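Local coordinates for geobacter metallireducens SMUG1 (Geobacter metallireducens, PDB 5H9I), which is a SMUG1-type member of the uracil-DNA glycosylase superfamily and holds xanthine in a pocket, at residues Tyr44-Gly49 / Phe132-Val137. Numbering follows the deposited sequence.
With LEA (pentanoic acid), chain H.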
loop_
_atom_site.group_PDB
_atom_site.type_symbol
_atom_site.label_atom_id
_atom_site.label_comp_id
_atom_site.label_asym_id
_atom_site.label_seq_id
_atom_site.Cartn_x
_atom_site.Cartn_y
_atom_site.Cartn_z
ATOM N N TYR A 44 10.565 -6.035 -3.106
ATOM C CA TYR A 44 10.116 -5.617 -1.768
ATOM C C TYR A 44 9.383 -6.794 -1.099
ATOM O O TYR A 44 9.667 -7.118 0.065
ATOM C CB TYR A 44 9.129 -4.440 -1.954
ATOM C CG TYR A 44 8.351 -4.050 -0.710
ATOM C CD1 TYR A 44 9.009 -3.492 0.369
ATOM C CD2 TYR A 44 6.983 -4.277 -0.649
ATOM C CE1 TYR A 44 8.328 -3.115 1.537
ATOM C CE2 TYR A 44 6.303 -3.916 0.544
ATOM C CZ TYR A 44 7.005 -3.361 1.599
ATOM O OH TYR A 44 6.325 -3.077 2.773
ATOM N N LEU A 45 8.485 -7.519 -1.811
ATOM C CA LEU A 45 7.802 -8.646 -1.234
ATOM C C LEU A 45 8.770 -9.730 -0.785
ATOM O O LEU A 45 8.647 -10.284 0.308
ATOM C CB LEU A 45 6.824 -9.287 -2.175
ATOM C CG LEU A 45 5.737 -8.361 -2.721
ATOM C CD1 LEU A 45 4.889 -9.232 -3.727
ATOM C CD2 LEU A 45 4.891 -7.710 -1.691
ATOM N N SER A 46 9.788 -9.996 -1.594
ATOM C CA SER A 46 10.641 -11.147 -1.357
ATOM C C SER A 46 11.698 -10.838 -0.326
ATOM O O SER A 46 12.018 -11.701 0.522
ATOM C CB SER A 46 11.350 -11.490 -2.627
ATOM O OG SER A 46 10.432 -11.809 -3.702
ATOM N N ARG A 47 12.227 -9.646 -0.304
ATOM C CA ARG A 47 13.284 -9.266 0.623
ATOM C C ARG A 47 12.779 -8.969 2.019
ATOM O O ARG A 47 13.505 -9.163 3.007
ATOM C CB ARG A 47 14.056 -8.045 0.097
ATOM C CG ARG A 47 14.813 -8.327 -1.177
ATOM C CD ARG A 47 15.503 -7.110 -1.752
ATOM N NE ARG A 47 15.805 -7.397 -3.155
ATOM C CZ ARG A 47 16.486 -6.577 -3.949
ATOM N NH1 ARG A 47 17.014 -5.477 -3.516
ATOM N NH2 ARG A 47 16.552 -6.933 -5.227
ATOM N N PHE A 48 11.532 -8.440 2.095
ATOM C CA PHE A 48 11.008 -7.893 3.368
ATOM C C PHE A 48 9.721 -8.523 3.774
ATOM O O PHE A 48 9.350 -8.296 4.949
ATOM C CB PHE A 48 10.866 -6.390 3.202
ATOM C CG PHE A 48 12.211 -5.752 2.836
ATOM C CD1 PHE A 48 13.247 -5.790 3.692
ATOM C CD2 PHE A 48 12.383 -5.030 1.655
ATOM C CE1 PHE A 48 14.511 -5.232 3.371
ATOM C CE2 PHE A 48 13.599 -4.507 1.288
ATOM C CZ PHE A 48 14.651 -4.578 2.159
ATOM N N GLY A 49 9.089 -9.348 2.984
ATOM C CA GLY A 49 7.763 -9.867 3.340
ATOM C C GLY A 49 7.811 -11.316 3.720
ATOM O O GLY A 49 6.710 -11.959 3.626
ATOM N N PHE A 132 11.230 -5.369 9.624
ATOM C CA PHE A 132 10.537 -6.414 8.947
ATOM C C PHE A 132 10.613 -7.724 9.675
ATOM O O PHE A 132 9.891 -8.683 9.332
ATOM C CB PHE A 132 10.974 -6.536 7.475
ATOM C CG PHE A 132 10.613 -5.299 6.621
ATOM C CD1 PHE A 132 9.305 -5.103 6.283
ATOM C CD2 PHE A 132 11.575 -4.421 6.201
ATOM C CE1 PHE A 132 8.963 -4.008 5.502
ATOM C CE2 PHE A 132 11.248 -3.302 5.442
ATOM C CZ PHE A 132 9.942 -3.167 5.098
ATOM N N ALA A 133 11.446 -7.797 10.710
ATOM C CA ALA A 133 11.377 -8.973 11.579
ATOM C C ALA A 133 9.972 -9.148 12.102
ATOM O O ALA A 133 9.537 -10.313 12.303
ATOM C CB ALA A 133 12.302 -8.796 12.732
ATOM N N ARG A 134 9.244 -8.072 12.372
ATOM C CA ARG A 134 7.926 -8.164 12.988
ATOM C C ARG A 134 6.811 -7.486 12.218
ATOM O O ARG A 134 5.688 -7.724 12.501
ATOM C CB ARG A 134 7.934 -7.569 14.398
ATOM C CG ARG A 134 8.749 -8.276 15.471
ATOM C CD ARG A 134 8.563 -7.484 16.793
ATOM N NE ARG A 134 9.571 -6.470 16.969
ATOM C CZ ARG A 134 9.406 -5.271 17.508
ATOM N NH1 ARG A 134 8.239 -4.863 17.900
ATOM N NH2 ARG A 134 10.473 -4.488 17.638
ATOM N N PHE A 135 7.156 -6.609 11.275
ATOM C CA PHE A 135 6.178 -5.773 10.621
ATOM C C PHE A 135 6.175 -5.987 9.091
ATOM O O PHE A 135 7.168 -6.435 8.498
ATOM C CB PHE A 135 6.485 -4.298 10.912
ATOM C CG PHE A 135 6.284 -3.903 12.349
ATOM C CD1 PHE A 135 7.278 -4.057 13.212
ATOM C CD2 PHE A 135 5.025 -3.467 12.786
ATOM C CE1 PHE A 135 7.135 -3.690 14.525
ATOM C CE2 PHE A 135 4.834 -3.129 14.075
ATOM C CZ PHE A 135 5.849 -3.256 14.930
ATOM N N PHE A 136 5.087 -5.562 8.458
ATOM C CA PHE A 136 5.048 -5.429 7.019
ATOM C C PHE A 136 4.138 -4.281 6.658
ATOM O O PHE A 136 3.245 -3.927 7.458
ATOM C CB PHE A 136 4.668 -6.725 6.330
ATOM C CG PHE A 136 4.915 -6.731 4.833
ATOM C CD1 PHE A 136 6.217 -6.629 4.360
ATOM C CD2 PHE A 136 3.883 -6.900 3.948
ATOM C CE1 PHE A 136 6.465 -6.647 2.962
ATOM C CE2 PHE A 136 4.127 -6.934 2.590
ATOM C CZ PHE A 136 5.411 -6.752 2.088
ATOM N N VAL A 137 4.248 -3.756 5.442
ATOM C CA VAL A 137 3.364 -2.704 4.923
ATOM C C VAL A 137 2.841 -3.081 3.558
ATOM O O VAL A 137 3.618 -3.429 2.679
ATOM C CB VAL A 137 4.119 -1.294 4.835
ATOM C CG1 VAL A 137 3.203 -0.211 4.370
ATOM C CG2 VAL A 137 4.732 -0.946 6.192
HETATM C C2 LEA H . 12.178 -0.364 17.626
HETATM O O2 LEA H . 11.466 0.526 17.232
HETATM C C3 LEA H . 11.536 -1.547 18.203
HETATM C C4 LEA H . 12.014 -1.594 19.597
HETATM C C5 LEA H . 13.070 -2.622 19.833
HETATM C C6 LEA H . 13.376 -2.871 21.336
HETATM O O1 LEA H . 13.387 -0.282 17.588
#
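Phe132 presents one face of its ring to Phe48, whose CB sits 3.5 Å from the ring centroid and only 6° off the normal, a clear CH-pi contact. The Phe48 ring itself meets Phe132 obliquely, with CD1 coming to 3.3 Å from Phe132 CD2. At the edge of the Phe132 ring lies the hydroxyl of Tyr44. That same OH rides over one face of Phe136, toward the rim, while Leu45 CD2 touches the Phe136 edge at CZ. The Tyr44 and Phe136 planes are close to parallel but strongly offset, with centroids 5.0 Å apart and little face shared; Tyr44 CE2 against Phe136 CZ is the tight spot at 3.3 Å. This cluster ties the C-terminal end of helix 38-48 to strand 135-139, an outermost strand of the four-stranded parallel sheet at the core of this glycosylase-superfamily fold. The Tyr44 ring swings out to the strand because chi1 (169°) sets CG opposite the backbone N, and OH donates a 2.7 Å hydrogen bond to Val137 O, which sits at the edge of the phenol, in its plane. The bond lies in the carbonyl plane on a lone pair, C=O...OH angle 125°, and fixes the far end of the buried phenol. Past the helix end, Gly49 CA packs 3.5 Å from Phe136 CE1. Lys53 NZ hydrogen-bonds both Phe48 O and Phe132 O, bridging the two backbones beside the aromatic pair.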